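PDB 4K7C: aminopeptidase C from Lactobacillus rhamnosus, which probably removes amino acids from the N-termini of peptides as a cysteine aminopeptidase of the peptidase C1-like family. Local coordinates for residues 298-301 against 302-306; 413-416 against 417-420. All coordinates share one frame; numbering follows the deposited sequence.

Contact 1. Residues 298-301 against 302-306; sequences IDTF and KDLAI
I298 and K302, one helical turn apart, make the chief apolar side-chain contact: CG1 of I298 meets CD of K302 at 3.7 Å, the two chains crossing obliquely. CG1 of I298 stands opposite the backbone N (chi1 -167°), which sends that branch along the helix toward the lysine. K302 suits the place because its methylenes can lie on the isoleucine while a bend at chi3 carries the ammonium onward. T300 CG2 and L304 CD1 touch more loosely, at 4.4 Å.

Backbone hydrogen bonds link residues four apart. N of K302 bonds O of I298 at 2.9 Å, and D303 to D299, L304 to T300 and A305 to F301 follow: the i to i+4 ladder of an alpha-helix, here the first turns of helix 298-310. F301 and L304 turn apolar groups to strand 408-414, as suits a helix packed on a sheet. T300 OG1 bonds D297 just before the helix.

A water donates a hydrogen bond to OD1 of D299 (2.5 Å) and accepts one from NZ of K302 (2.8 Å), bridging carboxylate and ammonium. K302 NZ also forms salt bridges with D401 and D405 of helix 401-407, which are likely to offset its buried charge.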
loop_
_atom_site.group_PDB
_atom_site.type_symbol
_atom_site.label_atom_id
_atom_site.label_comp_id
_atom_site.label_asym_id
_atom_site.label_seq_id
_atom_site.Cartn_x
_atom_site.Cartn_y
_atom_site.Cartn_z
ATOM N N ILE A 298 -42.318 12.656 20.194
ATOM C CA ILE A 298 -41.453 12.732 19.003
ATOM C C ILE A 298 -41.936 13.760 18.037
ATOM O O ILE A 298 -41.119 14.428 17.484
ATOM C CB ILE A 298 -41.263 11.327 18.304
ATOM C CG1 ILE A 298 -40.120 11.321 17.257
ATOM C CG2 ILE A 298 -42.564 10.888 17.653
ATOM C CD1 ILE A 298 -38.782 11.743 17.867
ATOM N N ASP A 299 -43.231 13.993 17.871
ATOM C CA ASP A 299 -43.648 15.075 16.946
ATOM C C ASP A 299 -43.187 16.494 17.373
ATOM O O ASP A 299 -42.732 17.308 16.552
ATOM C CB ASP A 299 -45.199 15.057 16.786
ATOM C CG ASP A 299 -45.678 13.827 15.984
ATOM O OD1 ASP A 299 -44.928 13.304 15.147
ATOM O OD2 ASP A 299 -46.796 13.401 16.212
ATOM N N THR A 300 -43.365 16.774 18.663
ATOM C CA THR A 300 -42.996 18.080 19.286
ATOM C C THR A 300 -41.456 18.243 19.232
ATOM O O THR A 300 -40.928 19.268 18.801
ATOM C CB THR A 300 -43.436 18.123 20.759
ATOM O OG1 THR A 300 -44.868 17.850 20.920
ATOM C CG2 THR A 300 -43.097 19.451 21.399
ATOM N N PHE A 301 -40.772 17.146 19.533
ATOM C CA PHE A 301 -39.287 17.089 19.500
ATOM C C PHE A 301 -38.843 17.475 18.104
ATOM O O PHE A 301 -37.967 18.361 17.920
ATOM C CB PHE A 301 -38.942 15.598 19.881
ATOM C CG PHE A 301 -37.513 15.241 19.966
ATOM C CD1 PHE A 301 -36.946 14.932 21.210
ATOM C CD2 PHE A 301 -36.789 14.961 18.814
ATOM C CE1 PHE A 301 -35.658 14.475 21.326
ATOM C CE2 PHE A 301 -35.475 14.551 18.917
ATOM C CZ PHE A 301 -34.895 14.255 20.149
ATOM N N LYS A 302 -39.377 16.763 17.099
ATOM C CA LYS A 302 -38.973 17.037 15.717
ATOM C C LYS A 302 -39.357 18.446 15.239
ATOM O O LYS A 302 -38.614 19.116 14.498
ATOM C CB LYS A 302 -39.576 15.986 14.771
ATOM C CG LYS A 302 -38.839 14.690 14.770
ATOM C CD LYS A 302 -39.674 13.488 14.291
ATOM C CE LYS A 302 -40.006 13.588 12.842
ATOM N NZ LYS A 302 -40.920 12.549 12.333
ATOM N N ASP A 303 -40.572 18.894 15.588
ATOM C CA ASP A 303 -40.982 20.275 15.198
ATOM C C ASP A 303 -40.086 21.361 15.734
ATOM O O ASP A 303 -39.793 22.283 15.030
ATOM C CB ASP A 303 -42.395 20.555 15.660
ATOM C CG ASP A 303 -43.441 19.813 14.810
ATOM O OD1 ASP A 303 -43.131 19.366 13.674
ATOM O OD2 ASP A 303 -44.593 19.749 15.293
ATOM N N LEU A 304 -39.574 21.188 16.969
ATOM C CA LEU A 304 -38.546 22.093 17.512
ATOM C C LEU A 304 -37.258 22.094 16.766
ATOM O O LEU A 304 -36.702 23.140 16.470
ATOM C CB LEU A 304 -38.240 21.761 18.978
ATOM C CG LEU A 304 -39.423 21.903 19.959
ATOM C CD1 LEU A 304 -39.131 21.308 21.256
ATOM C CD2 LEU A 304 -39.840 23.357 20.159
ATOM N N ALA A 305 -36.774 20.889 16.386
ATOM C CA ALA A 305 -35.590 20.832 15.557
ATOM C C ALA A 305 -35.734 21.543 14.244
ATOM O O ALA A 305 -34.822 22.263 13.834
ATOM C CB ALA A 305 -35.121 19.376 15.341
ATOM N N ILE A 306 -36.855 21.301 13.538
ATOM C CA ILE A 306 -37.133 21.995 12.310
ATOM C C ILE A 306 -37.205 23.544 12.428
ATOM O O ILE A 306 -36.688 24.255 11.625
ATOM C CB ILE A 306 -38.432 21.414 11.707
ATOM C CG1 ILE A 306 -38.193 19.979 11.290
ATOM C CG2 ILE A 306 -38.883 22.193 10.491
ATOM C CD1 ILE A 306 -39.474 19.151 11.056
HETATM O O HOH W 1 -43.297 13.776 13.308
#

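Contact 2. Residues 413-416 against 417-420; sequences ISKK and YLPA
K416 lays its side chain over one face of the Y417 ring, a CH-pi contact in which CG of K416 sits 4.1 Å from the ring centroid and only 2° off the normal. The two side chains run side by side in the same direction, so that farther out CE of K416 comes to 3.6 Å from OH of Y417. The lysine gets there because its CG lies between the backbone N and the carbonyl carbon (chi1 67°), with the rest of the chain extended; long and flexible, it offers methylenes to the ring and carries its charge past it. I413 reaches the ring edge near its plane, CG2 to CD2 of Y417 at 4.0 Å, the side chains crossing at about a right angle. S414, small enough to sit close, brings CB to 3.8 Å from CE2 of Y417.

Two backbone bonds make the turn that sets these groups together. N of Y417 bonds O of S414 at 3.0 Å, and N of L418 bonds O of K415 at 2.9 Å. This i to i+3 pattern marks a short 3-10 turn, through which the chain leaves strand 408-414 before P419, the N-cap residue, introduces helix 420-429.

Farther out, OH of Y417 bonds E313; tyrosine suits the place because its ring packs among I413, S414 and K416 while its hydroxyl can reach the E313 carboxylate. Cut back to an alanine, Y417 would probably leave that carboxylate without its hydroxyl partner and the K416 methylenes with no ring to lie on. K415 NZ reaches the carbonyl of D258, while the carbonyl of Y417 accepts a bond from K307. I413 and L418 both pack on I263 of strand 260-264.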
loop_
_atom_site.group_PDB
_atom_site.type_symbol
_atom_site.label_atom_id
_atom_site.label_comp_id
_atom_site.label_asym_id
_atom_site.label_seq_id
_atom_site.Cartn_x
_atom_site.Cartn_y
_atom_site.Cartn_z
ATOM N N ILE A 413 -32.122 22.332 22.086
ATOM C CA ILE A 413 -32.894 23.419 21.492
ATOM C C ILE A 413 -32.795 24.747 22.303
ATOM O O ILE A 413 -32.805 24.658 23.533
ATOM C CB ILE A 413 -34.361 22.982 21.371
ATOM C CG1 ILE A 413 -34.443 21.700 20.437
ATOM C CG2 ILE A 413 -35.205 24.072 20.823
ATOM C CD1 ILE A 413 -34.109 21.956 19.013
ATOM N N SER A 414 -32.687 25.892 21.616
ATOM C CA SER A 414 -32.772 27.202 22.312
ATOM C C SER A 414 -34.170 27.367 22.855
ATOM O O SER A 414 -35.160 27.162 22.158
ATOM C CB SER A 414 -32.422 28.443 21.519
ATOM O OG SER A 414 -31.314 28.279 20.724
ATOM N N LYS A 415 -34.197 27.664 24.141
ATOM C CA LYS A 415 -35.418 27.827 24.939
ATOM C C LYS A 415 -36.460 28.755 24.290
ATOM O O LYS A 415 -37.681 28.549 24.452
ATOM C CB LYS A 415 -35.046 28.270 26.361
ATOM C CG LYS A 415 -34.503 27.176 27.263
ATOM C CD LYS A 415 -34.022 27.767 28.605
ATOM C CE LYS A 415 -33.415 26.732 29.427
ATOM N NZ LYS A 415 -32.828 27.267 30.679
ATOM N N LYS A 416 -35.980 29.763 23.566
ATOM C CA LYS A 416 -36.873 30.681 22.916
ATOM C C LYS A 416 -37.800 30.054 21.853
ATOM O O LYS A 416 -38.756 30.669 21.439
ATOM C CB LYS A 416 -36.084 31.769 22.242
ATOM C CG LYS A 416 -35.254 31.312 21.079
ATOM C CD LYS A 416 -34.303 32.428 20.730
ATOM C CE LYS A 416 -33.589 32.156 19.454
ATOM N NZ LYS A 416 -33.008 33.474 19.022
ATOM N N TYR A 417 -37.474 28.838 21.376
ATOM C CA TYR A 417 -38.315 28.160 20.391
ATOM C C TYR A 417 -39.373 27.358 21.081
ATOM O O TYR A 417 -40.264 26.861 20.413
ATOM C CB TYR A 417 -37.440 27.206 19.539
ATOM C CG TYR A 417 -36.437 27.916 18.742
ATOM C CD1 TYR A 417 -36.825 28.934 17.828
ATOM C CD2 TYR A 417 -35.102 27.610 18.858
ATOM C CE1 TYR A 417 -35.883 29.612 17.082
ATOM C CE2 TYR A 417 -34.151 28.288 18.142
ATOM C CZ TYR A 417 -34.542 29.281 17.258
ATOM O OH TYR A 417 -33.603 29.970 16.556
ATOM N N LEU A 418 -39.271 27.219 22.416
ATOM C CA LEU A 418 -40.205 26.417 23.207
ATOM C C LEU A 418 -41.497 27.201 23.545
ATOM O O LEU A 418 -41.415 28.338 23.915
ATOM C CB LEU A 418 -39.583 26.033 24.523
ATOM C CG LEU A 418 -38.400 25.077 24.614
ATOM C CD1 LEU A 418 -38.073 24.712 26.070
ATOM C CD2 LEU A 418 -38.804 23.839 23.905
ATOM N N PRO A 419 -42.669 26.526 23.522
ATOM C CA PRO A 419 -43.921 27.103 23.996
ATOM C C PRO A 419 -43.771 27.515 25.442
ATOM O O PRO A 419 -42.997 26.929 26.205
ATOM C CB PRO A 419 -44.914 25.922 23.888
ATOM C CG PRO A 419 -44.350 25.053 22.821
ATOM C CD PRO A 419 -42.866 25.132 23.050
ATOM N N ALA A 420 -44.517 28.541 25.839
ATOM C CA ALA A 420 -44.443 29.026 27.211
ATOM C C ALA A 420 -44.643 27.951 28.257
ATOM O O ALA A 420 -43.984 27.942 29.292
ATOM C CB ALA A 420 -45.513 30.132 27.407
#

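Contact 1 comes first along the chain, in the opening turns of helix 298-310; contact 2 follows more than a hundred residues later, where strand 408-414 ends and the chain turns toward helix 420-429. In space their centres are about 11 Å apart, on the same side of the chain's centre, and they touch. L304 makes much of the meeting: its CD1 lies 3.7 Å from CD2 of L418, and its CD2 is 3.5 Å from O of Y417, while I413 CD1 comes 3.8 Å from O of L304. The helix thus packs against the strand's end and the following turn, joining distant parts of the papain-like chain, with polar bonds of K307 and Q308 supplementing the packing.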